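Side-chain contacts in ErfK/YbiS/YcfS/YnhG family protein (Xylanimonas cellulosilytica, PDB 4LPQ), which probably acts as an L,D-transpeptidase that cross-links peptidoglycan during construction of the bacterial cell wall: residues T45-W50 against I108-S113; D142-S147 against L151-R156; R156-R161 against W196-G201; Y164-S169 against A187-L192. All blocks are in the same frame, centred on the assembly; numbering follows the deposited sequence. Where two conformers were deposited one is given.

In the fold
The chain holds the putative peptidoglycan-binding and L,D-transpeptidase catalytic parts of a longer protein. Contact 1 joins these two regions in the interior, its centre about 4 Å from the centre of the chain, chiefly through the N110 side chain, set against Q47 and W50. The others lie inside the catalytic domain. Contact 2 is a surface hairpin, with ladder bonds, a salt bridge and selenomethionine packing; contact 3 uses the same strand 154-159 but is a small buried junction resting on one lysine. Contact 4 is buried and apolar, setting strand 164-168 against helix 186-196, nested in the loop that contact 3 closes. This helix also touches contact 1, A188 and L192 packing on I109.

Contact 1 (T45-W50 against I108-S113); sequences TQQAVW and IINASS
N110 carries this contact from the strand side, meeting Q47 and W50 of the helix. Its CA is 5.7 Å from Q47 CA, the shortest CA-CA distance between the two segments. The N110 side chain leaves with CG anti to the backbone N (chi1 -175°), a rotation that carries it to the helix surface, beside Q47 O and the edge of W50. N110 CB lies 3.3 Å from Q47 O, and further out N110 CG is 3.9 Å from the same carbonyl oxygen. The tip then divides. N110 OD1 comes to 3.8 Å from W50 CB, a packing contact, and accepts a hydrogen bond from K54 NZ. N110 ND2 approaches the rim of the W50 indole near its plane, 3.9 Å from W50 CE3, and donates to I172 O. With OD1 and ND2 each bonded beyond the segment, the rotation of this buried amide is probably fixed. Q47 brings its bent chain across N110 at about a right angle, their amide planes 64° apart. Helix 43-56, in the putative peptidoglycan-binding region, reaches N110 on strand 104-110 in the catalytic domain; helix 18-30 packs on A48 and V49, while I109 packs on helix 186-196.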
loop_
_atom_site.group_PDB
_atom_site.type_symbol
_atom_site.label_atom_id
_atom_site.label_comp_id
_atom_site.label_asym_id
_atom_site.label_seq_id
_atom_site.Cartn_x
_atom_site.Cartn_y
_atom_site.Cartn_z
ATOM N N THR A 45 8.221 7.829 4.231
ATOM C CA THR A 45 7.395 8.062 5.381
ATOM C C THR A 45 5.972 8.429 4.998
ATOM O O THR A 45 4.991 7.995 5.599
ATOM C CB THR A 45 8.014 9.154 6.322
ATOM O OG1 THR A 45 9.264 8.703 6.790
ATOM C CG2 THR A 45 7.135 9.452 7.516
ATOM N N GLN A 46 5.847 9.203 3.900
ATOM C CA GLN A 46 4.528 9.538 3.394
ATOM C C GLN A 46 3.720 8.324 3.086
ATOM O O GLN A 46 2.507 8.267 3.388
ATOM C CB GLN A 46 4.667 10.459 2.164
ATOM C CG GLN A 46 3.358 10.947 1.606
ATOM C CD GLN A 46 2.821 11.940 2.528
ATOM O OE1 GLN A 46 2.973 13.099 2.333
ATOM N NE2 GLN A 46 2.136 11.472 3.557
ATOM N N GLN A 47 4.305 7.348 2.421
ATOM C CA GLN A 47 3.589 6.125 2.093
ATOM C C GLN A 47 3.044 5.449 3.366
ATOM O O GLN A 47 1.916 5.000 3.396
ATOM C CB GLN A 47 4.470 5.149 1.312
ATOM C CG GLN A 47 4.836 5.620 -0.094
ATOM C CD GLN A 47 3.621 5.601 -0.989
ATOM O OE1 GLN A 47 3.209 6.731 -1.541
ATOM N NE2 GLN A 47 3.067 4.505 -1.179
ATOM N N ALA A 48 3.889 5.422 4.391
ATOM C CA ALA A 48 3.463 4.764 5.639
ATOM C C ALA A 48 2.369 5.514 6.365
ATOM O O ALA A 48 1.433 4.943 6.908
ATOM C CB ALA A 48 4.650 4.566 6.568
ATOM N N VAL A 49 2.495 6.876 6.406
ATOM C CA VAL A 49 1.417 7.679 7.000
ATOM C C VAL A 49 0.091 7.537 6.297
ATOM O O VAL A 49 -0.950 7.430 6.914
ATOM C CB VAL A 49 1.834 9.164 7.170
ATOM C CG1 VAL A 49 0.707 10.039 7.693
ATOM C CG2 VAL A 49 3.036 9.279 8.118
ATOM N N TRP A 50 0.141 7.583 4.968
ATOM C CA TRP A 50 -1.074 7.382 4.178
ATOM C C TRP A 50 -1.665 6.022 4.459
ATOM O O TRP A 50 -2.854 5.877 4.629
ATOM C CB TRP A 50 -0.783 7.554 2.729
ATOM C CG TRP A 50 -0.617 8.992 2.261
ATOM C CD1 TRP A 50 -1.009 10.130 2.889
ATOM C CD2 TRP A 50 -0.041 9.422 1.028
ATOM N NE1 TRP A 50 -0.755 11.241 2.117
ATOM C CE2 TRP A 50 -0.150 10.860 0.954
ATOM C CE3 TRP A 50 0.524 8.761 -0.032
ATOM C CZ2 TRP A 50 0.341 11.582 -0.108
ATOM C CZ3 TRP A 50 0.999 9.464 -1.110
ATOM C CH2 TRP A 50 0.900 10.854 -1.148
ATOM N N ILE A 108 1.285 -3.604 6.689
ATOM C CA ILE A 108 0.284 -2.811 6.005
ATOM C C ILE A 108 1.035 -1.915 5.016
ATOM O O ILE A 108 1.935 -1.180 5.461
ATOM C CB ILE A 108 -0.555 -1.934 6.965
ATOM C CG1 ILE A 108 -1.164 -2.718 8.110
ATOM C CG2 ILE A 108 -1.634 -1.206 6.134
ATOM C CD1 ILE A 108 -0.332 -2.806 9.339
ATOM N N ILE A 109 0.609 -1.925 3.743
ATOM C CA ILE A 109 1.318 -1.239 2.681
ATOM C C ILE A 109 0.338 -0.299 1.975
ATOM O O ILE A 109 -0.775 -0.756 1.603
ATOM C CB ILE A 109 1.958 -2.289 1.737
ATOM C CG1 ILE A 109 3.118 -2.970 2.424
ATOM C CG2 ILE A 109 2.427 -1.667 0.444
ATOM C CD1 ILE A 109 3.517 -4.294 1.821
ATOM N N ASN A 110 0.759 0.970 1.762
ATOM C CA ASN A 110 -0.096 1.853 0.985
ATOM C C ASN A 110 -0.224 1.335 -0.449
ATOM O O ASN A 110 0.728 0.950 -1.097
ATOM C CB ASN A 110 0.549 3.231 0.975
ATOM C CG ASN A 110 -0.306 4.278 0.291
ATOM O OD1 ASN A 110 -1.458 4.444 0.665
ATOM N ND2 ASN A 110 0.263 4.942 -0.712
ATOM N N ALA A 111 -1.485 1.351 -0.965
ATOM C CA ALA A 111 -1.810 0.828 -2.287
ATOM C C ALA A 111 -2.700 1.798 -3.058
ATOM O O ALA A 111 -3.361 2.665 -2.472
ATOM C CB ALA A 111 -2.459 -0.581 -2.177
ATOM N N SER A 112 -2.775 1.625 -4.398
ATOM C CA SER A 112 -3.715 2.321 -5.189
ATOM C C SER A 112 -4.135 1.441 -6.302
ATOM O O SER A 112 -3.336 0.892 -7.047
ATOM C CB SER A 112 -3.093 3.635 -5.713
ATOM O OG SER A 112 -4.015 4.400 -6.471
ATOM N N SER A 113 -5.472 1.280 -6.451
ATOM C CA SER A 113 -6.099 0.403 -7.417
ATOM C C SER A 113 -6.895 1.134 -8.485
ATOM O O SER A 113 -6.686 2.320 -8.662
ATOM C CB SER A 113 -6.890 -0.685 -6.702
ATOM O OG SER A 113 -8.019 -0.106 -6.044
#

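Contact 2 (D142-S147 against L151-R156); sequences DGMHSS and LGDMWR
A beta hairpin of the catalytic domain brings D142-S147 against L151-R156, running antiparallel (end-to-end directions 154° apart). H145 and M154 form the hydrogen-bonded pair: H145 N donates to M154 O over 2.9 Å, and M154 N returns a bond to H145 O over 2.8 Å. Beyond them R156 N binds G143 O at 2.8 Å. The neighbouring pair, M144 and W155, is non-hydrogen-bonded and joined by side chains: M144 CE lies 3.9 Å from W155 CE3. Selenomethionine M144, bent at chi2 and chi3, crosses W155 at about a right angle; its SE lies at the ring edge, 5.4 Å from the centroid of the W155 six-membered ring and 80° off the normal, a Met-aromatic contact. On the face shared by H145 and M154, selenomethionine M154 sends its CE to 3.7 Å from S147 CB. At the open end of the hairpin D142 and R156 lie alongside each other in a salt bridge, their carboxylate and guanidinium planes 19° apart; R156 NE to D142 OD1 is 2.8 Å but the bond is bent and weak, as is the longer one from NH2. A leucine in place of R156 would probably leave D142 without its mate and would take from D194 the guanidinium that pairs with it. W155 NE1 and R156 NH1 both donate to N190 OD1 of helix 186-196, so that helix flanks one end of the hairpin. M154 instead reaches towards the predicted active-site residues H167, on strand 164-168, and C181.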
loop_
_atom_site.group_PDB
_atom_site.type_symbol
_atom_site.label_atom_id
_atom_site.label_comp_id
_atom_site.label_asym_id
_atom_site.label_seq_id
_atom_site.Cartn_x
_atom_site.Cartn_y
_atom_site.Cartn_z
ATOM N N ASP A 142 10.348 -10.509 -12.963
ATOM C CA ASP A 142 11.284 -9.958 -12.010
ATOM C C ASP A 142 12.184 -8.882 -12.562
ATOM O O ASP A 142 13.405 -9.052 -12.649
ATOM C CB ASP A 142 12.164 -11.067 -11.404
ATOM C CG ASP A 142 13.001 -10.637 -10.227
ATOM O OD1 ASP A 142 12.790 -9.515 -9.721
ATOM O OD2 ASP A 142 13.845 -11.509 -9.796
ATOM N N GLY A 143 11.603 -7.747 -12.808
ATOM C CA GLY A 143 12.248 -6.522 -13.357
ATOM C C GLY A 143 11.133 -5.533 -13.747
ATOM O O GLY A 143 9.967 -5.602 -13.286
HETATM N N MSE A 144 11.471 -4.545 -14.551
HETATM C CA MSE A 144 10.598 -3.516 -15.024
HETATM C C MSE A 144 9.909 -3.999 -16.326
HETATM O O MSE A 144 10.612 -4.280 -17.326
HETATM C CB MSE A 144 11.461 -2.237 -15.201
HETATM C CG MSE A 144 10.498 -1.097 -15.436
HETATM SE SE MSE A 144 9.498 -0.479 -13.901
HETATM C CE MSE A 144 10.735 0.681 -13.023
ATOM N N HIS A 145 8.577 -4.073 -16.357
ATOM C CA HIS A 145 7.826 -4.565 -17.520
ATOM C C HIS A 145 6.664 -3.730 -17.953
ATOM O O HIS A 145 6.048 -3.064 -17.128
ATOM C CB HIS A 145 7.301 -5.973 -17.162
ATOM C CG HIS A 145 8.415 -6.988 -17.167
ATOM N ND1 HIS A 145 9.239 -7.371 -16.109
ATOM C CD2 HIS A 145 8.826 -7.745 -18.208
ATOM C CE1 HIS A 145 10.148 -8.267 -16.530
ATOM N NE2 HIS A 145 9.865 -8.540 -17.781
ATOM N N SER A 146 6.293 -3.800 -19.186
ATOM C CA SER A 146 5.144 -3.107 -19.713
ATOM C C SER A 146 3.882 -3.894 -19.331
ATOM O O SER A 146 3.981 -5.064 -18.918
ATOM C CB SER A 146 5.236 -2.992 -21.224
ATOM O OG SER A 146 5.234 -4.256 -21.811
ATOM N N SER A 147 2.743 -3.225 -19.457
ATOM C CA SER A 147 1.435 -3.773 -19.194
ATOM C C SER A 147 0.464 -3.581 -20.315
ATOM O O SER A 147 0.436 -2.456 -20.849
ATOM C CB SER A 147 0.868 -3.129 -17.935
ATOM O OG SER A 147 -0.466 -3.535 -17.658
ATOM N N LEU A 151 -0.755 2.163 -18.233
ATOM C CA LEU A 151 0.023 2.994 -19.160
ATOM C C LEU A 151 1.494 3.038 -18.952
ATOM O O LEU A 151 2.291 3.123 -19.919
ATOM C CB LEU A 151 -0.516 4.410 -19.079
ATOM C CG LEU A 151 -1.854 4.642 -19.715
ATOM C CD1 LEU A 151 -2.231 6.105 -19.648
ATOM C CD2 LEU A 151 -1.754 4.175 -21.189
ATOM N N GLY A 152 1.912 3.038 -17.712
ATOM C CA GLY A 152 3.389 3.069 -17.481
ATOM C C GLY A 152 3.901 1.639 -17.320
ATOM O O GLY A 152 3.196 0.613 -17.557
ATOM N N ASP A 153 5.130 1.545 -16.914
ATOM C CA ASP A 153 5.751 0.257 -16.621
ATOM C C ASP A 153 5.486 -0.129 -15.148
ATOM O O ASP A 153 5.217 0.713 -14.277
ATOM C CB ASP A 153 7.253 0.273 -16.886
ATOM C CG ASP A 153 7.589 0.368 -18.370
ATOM O OD1 ASP A 153 6.854 -0.098 -19.265
ATOM O OD2 ASP A 153 8.647 0.932 -18.612
HETATM N N MSE A 154 5.616 -1.399 -14.901
HETATM C CA MSE A 154 5.364 -2.010 -13.645
HETATM C C MSE A 154 6.668 -2.610 -13.137
HETATM O O MSE A 154 7.373 -3.363 -13.813
HETATM C CB MSE A 154 4.398 -3.199 -13.787
HETATM C CG MSE A 154 3.032 -2.739 -14.288
HETATM SE SE MSE A 154 1.655 -4.227 -14.285
HETATM C CE MSE A 154 2.586 -5.301 -15.455
ATOM N N TRP A 155 6.983 -2.344 -11.863
ATOM C CA TRP A 155 8.171 -2.902 -11.191
ATOM C C TRP A 155 7.880 -4.217 -10.517
ATOM O O TRP A 155 7.047 -4.253 -9.579
ATOM C CB TRP A 155 8.771 -1.877 -10.203
ATOM C CG TRP A 155 9.966 -2.400 -9.474
ATOM C CD1 TRP A 155 10.032 -2.679 -8.143
ATOM C CD2 TRP A 155 11.252 -2.679 -10.024
ATOM N NE1 TRP A 155 11.321 -3.117 -7.839
ATOM C CE2 TRP A 155 12.071 -3.111 -8.982
ATOM C CE3 TRP A 155 11.791 -2.639 -11.331
ATOM C CZ2 TRP A 155 13.379 -3.522 -9.199
ATOM C CZ3 TRP A 155 13.049 -3.079 -11.547
ATOM C CH2 TRP A 155 13.853 -3.491 -10.487
ATOM N N ARG A 156 8.479 -5.297 -10.966
ATOM C CA ARG A 156 8.358 -6.607 -10.361
ATOM C C ARG A 156 6.905 -7.025 -10.166
ATOM O O ARG A 156 6.541 -7.431 -9.047
ATOM C CB ARG A 156 9.224 -6.667 -9.118
ATOM C CG ARG A 156 10.685 -6.253 -9.289
ATOM C CD ARG A 156 11.493 -6.445 -8.030
ATOM N NE ARG A 156 11.824 -7.810 -7.752
ATOM C CZ ARG A 156 12.413 -8.189 -6.661
ATOM N NH1 ARG A 156 12.582 -7.370 -5.654
ATOM N NH2 ARG A 156 12.861 -9.457 -6.565
HETATM O O HOH W 1 10.467 -1.796 -19.159
HETATM O O HOH W 2 2.775 -0.356 -19.957
#

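Contact 3 (R156-R161 against W196-G201); sequences RPKYFR and WGMPIG
K158 of strand 154-159 packs along M198, a selenomethionine in the loop that leads from helix 186-196 to strand 203-206 of the L,D-transpeptidase catalytic fold. The tight part is confined to this pair. The two chains slide past each other in opposite directions: M198 is extended beyond CG, and K158 CD sits 3.9 Å from M198 SE, while K158 CE is 3.4 Å from M198 O. K158 bends at chi2 (-147°) and again at chi4 (-129°), which brings NZ onto M198 O. The ammonium group then donates to that carbonyl, K158 NZ to M198 O being 2.7 Å, with the donor 47° above the carbonyl plane and so not on a lone pair. The lysine is buried; NZ also donates to Q140 OE1, and the side chain makes a cation-pi contact with W193. With a methionine at K158 the carbonyl of M198 and the Q140 side chain are likely to lose the ammonium they share. The loop beyond M198 is looser: P199 and I200 are exposed, and the nearest CA atoms of the two segments, those of K158 and I200, are 8.4 Å apart. G197, with positive phi, ends the helical conformation just ahead of M198, whose side chain also meets L192, V88 and V137. Beside the direct bond a water completes the junction, accepting from K158 NZ at 3.0 Å and from M198 N at 2.9 Å.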
loop_
_atom_site.group_PDB
_atom_site.type_symbol
_atom_site.label_atom_id
_atom_site.label_comp_id
_atom_site.label_asym_id
_atom_site.label_seq_id
_atom_site.Cartn_x
_atom_site.Cartn_y
_atom_site.Cartn_z
ATOM N N ARG A 156 8.479 -5.297 -10.966
ATOM C CA ARG A 156 8.358 -6.607 -10.361
ATOM C C ARG A 156 6.905 -7.025 -10.166
ATOM O O ARG A 156 6.541 -7.431 -9.047
ATOM C CB ARG A 156 9.224 -6.667 -9.118
ATOM C CG ARG A 156 10.685 -6.253 -9.289
ATOM C CD ARG A 156 11.493 -6.445 -8.030
ATOM N NE ARG A 156 11.824 -7.810 -7.752
ATOM C CZ ARG A 156 12.413 -8.189 -6.661
ATOM N NH1 ARG A 156 12.582 -7.370 -5.654
ATOM N NH2 ARG A 156 12.861 -9.457 -6.565
ATOM N N PRO A 157 6.114 -7.033 -11.243
ATOM C CA PRO A 157 4.718 -7.497 -11.085
ATOM C C PRO A 157 4.589 -8.974 -10.688
ATOM O O PRO A 157 5.285 -9.825 -11.205
ATOM C CB PRO A 157 4.148 -7.203 -12.453
ATOM C CG PRO A 157 5.318 -7.318 -13.410
ATOM C CD PRO A 157 6.447 -6.693 -12.646
ATOM N N LYS A 158 3.591 -9.156 -9.840
ATOM C CA LYS A 158 3.087 -10.447 -9.464
ATOM C C LYS A 158 1.617 -10.538 -9.936
ATOM O O LYS A 158 0.760 -9.749 -9.455
ATOM C CB LYS A 158 3.162 -10.700 -8.000
ATOM C CG LYS A 158 4.579 -10.787 -7.513
ATOM C CD LYS A 158 4.795 -11.652 -6.463
ATOM C CE LYS A 158 6.202 -11.714 -5.985
ATOM N NZ LYS A 158 6.778 -13.092 -5.882
ATOM N N TYR A 159 1.359 -11.322 -10.949
ATOM C CA TYR A 159 0.096 -11.352 -11.616
ATOM C C TYR A 159 -0.859 -12.325 -10.916
ATOM O O TYR A 159 -0.467 -13.436 -10.585
ATOM C CB TYR A 159 0.239 -11.804 -13.073
ATOM C CG TYR A 159 1.081 -10.933 -13.895
ATOM C CD1 TYR A 159 2.454 -10.991 -13.855
ATOM C CD2 TYR A 159 0.504 -10.024 -14.750
ATOM C CE1 TYR A 159 3.252 -10.157 -14.603
ATOM C CE2 TYR A 159 1.296 -9.192 -15.547
ATOM C CZ TYR A 159 2.678 -9.285 -15.493
ATOM O OH TYR A 159 3.503 -8.455 -16.269
ATOM N N PHE A 160 -2.111 -11.902 -10.688
ATOM C CA PHE A 160 -3.106 -12.729 -10.031
ATOM C C PHE A 160 -4.354 -12.987 -10.825
ATOM O O PHE A 160 -5.123 -13.911 -10.454
ATOM C CB PHE A 160 -3.477 -12.220 -8.621
ATOM C CG PHE A 160 -4.076 -10.806 -8.647
ATOM C CD1 PHE A 160 -5.433 -10.609 -8.808
ATOM C CD2 PHE A 160 -3.292 -9.673 -8.491
ATOM C CE1 PHE A 160 -5.998 -9.361 -8.820
ATOM C CE2 PHE A 160 -3.853 -8.431 -8.531
ATOM C CZ PHE A 160 -5.185 -8.282 -8.720
ATOM N N ARG A 161 -4.662 -12.272 -11.913
ATOM C CA ARG A 161 -5.805 -12.596 -12.774
ATOM C C ARG A 161 -5.572 -11.950 -14.109
ATOM O O ARG A 161 -5.669 -10.723 -14.200
ATOM C CB ARG A 161 -7.146 -12.118 -12.151
ATOM C CG ARG A 161 -8.350 -12.574 -12.928
ATOM C CD ARG A 161 -9.535 -11.734 -12.511
ATOM N NE ARG A 161 -10.781 -12.178 -12.948
ATOM C CZ ARG A 161 -11.578 -11.553 -13.779
ATOM N NH1 ARG A 161 -11.120 -10.594 -14.510
ATOM N NH2 ARG A 161 -12.804 -12.023 -13.999
ATOM N N TRP A 196 9.709 -10.967 2.743
ATOM C CA TRP A 196 8.516 -11.739 3.086
ATOM C C TRP A 196 8.426 -13.042 2.314
ATOM O O TRP A 196 8.336 -14.118 2.912
ATOM C CB TRP A 196 7.235 -10.910 2.943
ATOM C CG TRP A 196 6.084 -11.496 3.566
ATOM C CD1 TRP A 196 5.965 -11.877 4.844
ATOM C CD2 TRP A 196 4.783 -11.633 3.000
ATOM N NE1 TRP A 196 4.709 -12.339 5.118
ATOM C CE2 TRP A 196 3.947 -12.168 4.008
ATOM C CE3 TRP A 196 4.244 -11.478 1.704
ATOM C CZ2 TRP A 196 2.618 -12.464 3.778
ATOM C CZ3 TRP A 196 2.941 -11.704 1.462
ATOM C CH2 TRP A 196 2.133 -12.184 2.446
ATOM N N GLY A 197 8.449 -12.950 1.002
ATOM C CA GLY A 197 8.257 -14.009 0.075
ATOM C C GLY A 197 6.788 -14.130 -0.244
ATOM O O GLY A 197 5.925 -14.241 0.633
HETATM N N MSE A 198 6.516 -14.121 -1.535
HETATM C CA MSE A 198 5.139 -14.164 -2.066
HETATM C C MSE A 198 5.218 -15.035 -3.296
HETATM O O MSE A 198 5.092 -14.586 -4.437
HETATM C CB MSE A 198 4.757 -12.681 -2.383
HETATM C CG MSE A 198 3.381 -12.519 -2.847
HETATM SE SE MSE A 198 3.133 -10.552 -3.118
HETATM C CE MSE A 198 1.545 -10.833 -4.266
ATOM N N PRO A 199 5.411 -16.358 -3.081
ATOM C CA PRO A 199 5.701 -17.188 -4.231
ATOM C C PRO A 199 4.522 -17.467 -5.099
ATOM O O PRO A 199 3.357 -17.205 -4.710
ATOM C CB PRO A 199 6.172 -18.539 -3.592
ATOM C CG PRO A 199 5.531 -18.489 -2.224
ATOM C CD PRO A 199 5.588 -17.052 -1.796
ATOM N N ILE A 200 4.752 -18.012 -6.282
ATOM C CA ILE A 200 3.700 -18.498 -7.122
ATOM C C ILE A 200 2.778 -19.389 -6.236
ATOM O O ILE A 200 3.263 -20.230 -5.473
ATOM C CB ILE A 200 4.331 -19.182 -8.372
ATOM C CG1 ILE A 200 5.303 -18.217 -9.194
ATOM C CG2 ILE A 200 3.227 -19.808 -9.236
ATOM C CD1 ILE A 200 4.592 -16.897 -9.761
ATOM N N GLY A 201 1.489 -19.190 -6.385
ATOM C CA GLY A 201 0.481 -19.919 -5.669
ATOM C C GLY A 201 -0.100 -19.152 -4.489
ATOM O O GLY A 201 -1.122 -19.543 -3.929
HETATM O O HOH W 3 8.559 -13.771 -3.611
#

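Contact 4 (Y164-S169 against A187-L192); sequences YAVHGS and AAMNWL
M189 starts with CG anti to its own backbone N (chi1 -161°) and then bends at chi2 (72°), a course that lays this selenomethionine along the backbone from V166 to G168. The successive atoms of M189 map onto successive residues of the strand: CG lies 3.7 Å from G168 N, SE 3.7 Å from H167 CA, and CE 3.4 Å from V166 O. From the strand, V166 points at the helix and offers one methyl, V166 CG1 to M189 SE being 3.8 Å. No hydrogen bond crosses this buried packing of helix 186-196 on strand 164-168 in the YkuD-type catalytic domain. The axes of strand 164-168 and of helix segment 187-192 pass 7.4 Å apart, with their directions 120° apart. G168 probably eases this approach: its CA is 4.2 Å from M189 CB, and a CB there would point toward the helix, 3.6 Å from M189 CB. The CB of H167, the predicted proton donor/acceptor, points away from the helix, and its side chain touches the predicted nucleophile C181. H167 ND1 donates a nearly straight bond to G168 O at 2.8 Å, which steadies the ring, the oxygen lying close to the imidazole plane.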
loop_
_atom_site.group_PDB
_atom_site.type_symbol
_atom_site.label_atom_id
_atom_site.label_comp_id
_atom_site.label_asym_id
_atom_site.label_seq_id
_atom_site.Cartn_x
_atom_site.Cartn_y
_atom_site.Cartn_z
ATOM N N TYR A 164 -4.036 -8.364 -14.462
ATOM C CA TYR A 164 -4.139 -7.738 -13.155
ATOM C C TYR A 164 -3.035 -8.286 -12.248
ATOM O O TYR A 164 -2.885 -9.510 -12.019
ATOM C CB TYR A 164 -5.477 -7.956 -12.477
ATOM C CG TYR A 164 -6.632 -7.343 -13.210
ATOM C CD1 TYR A 164 -6.941 -6.009 -13.029
ATOM C CD2 TYR A 164 -7.442 -8.037 -14.016
ATOM C CE1 TYR A 164 -7.939 -5.377 -13.715
ATOM C CE2 TYR A 164 -8.469 -7.451 -14.683
ATOM C CZ TYR A 164 -8.749 -6.106 -14.516
ATOM O OH TYR A 164 -9.794 -5.542 -15.223
ATOM N N ALA A 165 -2.204 -7.325 -11.772
ATOM C CA ALA A 165 -1.058 -7.596 -10.979
ATOM C C ALA A 165 -0.945 -6.632 -9.837
ATOM O O ALA A 165 -1.478 -5.525 -9.847
ATOM C CB ALA A 165 0.217 -7.452 -11.833
ATOM N N VAL A 166 -0.199 -7.049 -8.815
ATOM C CA VAL A 166 0.392 -6.165 -7.776
ATOM C C VAL A 166 1.797 -5.818 -8.262
ATOM O O VAL A 166 2.562 -6.701 -8.682
ATOM C CB VAL A 166 0.469 -6.877 -6.413
ATOM C CG1 VAL A 166 1.030 -5.931 -5.357
ATOM C CG2 VAL A 166 -0.920 -7.339 -5.984
ATOM N N HIS A 167 2.130 -4.535 -8.249
ATOM C CA HIS A 167 3.443 -4.092 -8.747
ATOM C C HIS A 167 3.918 -2.854 -8.124
ATOM O O HIS A 167 3.099 -2.077 -7.591
ATOM C CB HIS A 167 3.404 -3.942 -10.288
ATOM C CG HIS A 167 2.516 -2.818 -10.739
ATOM N ND1 HIS A 167 2.973 -1.523 -10.902
ATOM C CD2 HIS A 167 1.209 -2.807 -11.052
ATOM C CE1 HIS A 167 1.944 -0.775 -11.304
ATOM N NE2 HIS A 167 0.863 -1.517 -11.372
ATOM N N GLY A 168 5.191 -2.597 -8.179
ATOM C CA GLY A 168 5.717 -1.298 -7.805
ATOM C C GLY A 168 5.509 -0.225 -8.859
ATOM O O GLY A 168 5.465 -0.491 -10.071
ATOM N N SER A 169 5.310 0.972 -8.358
ATOM C CA SER A 169 5.002 2.130 -9.195
ATOM C C SER A 169 5.661 3.363 -8.668
ATOM O O SER A 169 5.977 3.421 -7.476
ATOM C CB SER A 169 3.501 2.330 -9.288
ATOM O OG SER A 169 3.100 3.264 -10.286
ATOM N N ALA A 187 9.907 -0.145 -2.962
ATOM C CA ALA A 187 10.453 -0.709 -1.761
ATOM C C ALA A 187 9.536 -1.761 -1.153
ATOM O O ALA A 187 9.977 -2.798 -0.690
ATOM C CB ALA A 187 10.792 0.377 -0.793
ATOM N N ALA A 188 8.242 -1.444 -1.090
ATOM C CA ALA A 188 7.274 -2.408 -0.566
ATOM C C ALA A 188 7.269 -3.653 -1.469
ATOM O O ALA A 188 7.216 -4.769 -0.957
ATOM C CB ALA A 188 5.860 -1.809 -0.445
HETATM N N MSE A 189 7.333 -3.477 -2.758
HETATM C CA MSE A 189 7.303 -4.615 -3.690
HETATM C C MSE A 189 8.578 -5.468 -3.443
HETATM O O MSE A 189 8.470 -6.696 -3.419
HETATM C CB MSE A 189 7.225 -4.125 -5.133
HETATM C CG MSE A 189 6.738 -5.243 -6.020
HETATM SE SE MSE A 189 4.801 -5.571 -5.687
HETATM C CE MSE A 189 4.714 -7.438 -6.168
ATOM N N ASN A 190 9.726 -4.844 -3.246
ATOM C CA ASN A 190 10.937 -5.561 -3.007
ATOM C C ASN A 190 10.849 -6.361 -1.723
ATOM O O ASN A 190 11.299 -7.521 -1.669
ATOM C CB ASN A 190 12.162 -4.618 -2.991
ATOM C CG ASN A 190 12.445 -3.975 -4.335
ATOM O OD1 ASN A 190 12.101 -4.487 -5.391
ATOM N ND2 ASN A 190 13.125 -2.834 -4.264
ATOM N N TRP A 191 10.243 -5.767 -0.715
ATOM C CA TRP A 191 10.027 -6.435 0.540
ATOM C C TRP A 191 9.144 -7.684 0.362
ATOM O O TRP A 191 9.483 -8.791 0.858
ATOM C CB TRP A 191 9.507 -5.517 1.623
ATOM C CG TRP A 191 9.268 -6.172 2.936
ATOM C CD1 TRP A 191 10.223 -6.397 3.890
ATOM C CD2 TRP A 191 8.065 -6.814 3.400
ATOM N NE1 TRP A 191 9.657 -7.117 4.944
ATOM C CE2 TRP A 191 8.342 -7.391 4.658
ATOM C CE3 TRP A 191 6.769 -6.929 2.889
ATOM C CZ2 TRP A 191 7.385 -8.103 5.376
ATOM C CZ3 TRP A 191 5.816 -7.626 3.585
ATOM C CH2 TRP A 191 6.101 -8.204 4.855
ATOM N N LEU A 192 8.029 -7.554 -0.345
ATOM C CA LEU A 192 7.142 -8.664 -0.645
ATOM C C LEU A 192 7.902 -9.770 -1.343
ATOM O O LEU A 192 7.745 -10.937 -0.966
ATOM C CB LEU A 192 5.989 -8.179 -1.502
ATOM C CG LEU A 192 4.951 -7.315 -0.795
ATOM C CD1 LEU A 192 3.997 -6.679 -1.806
ATOM C CD2 LEU A 192 4.191 -8.075 0.264
#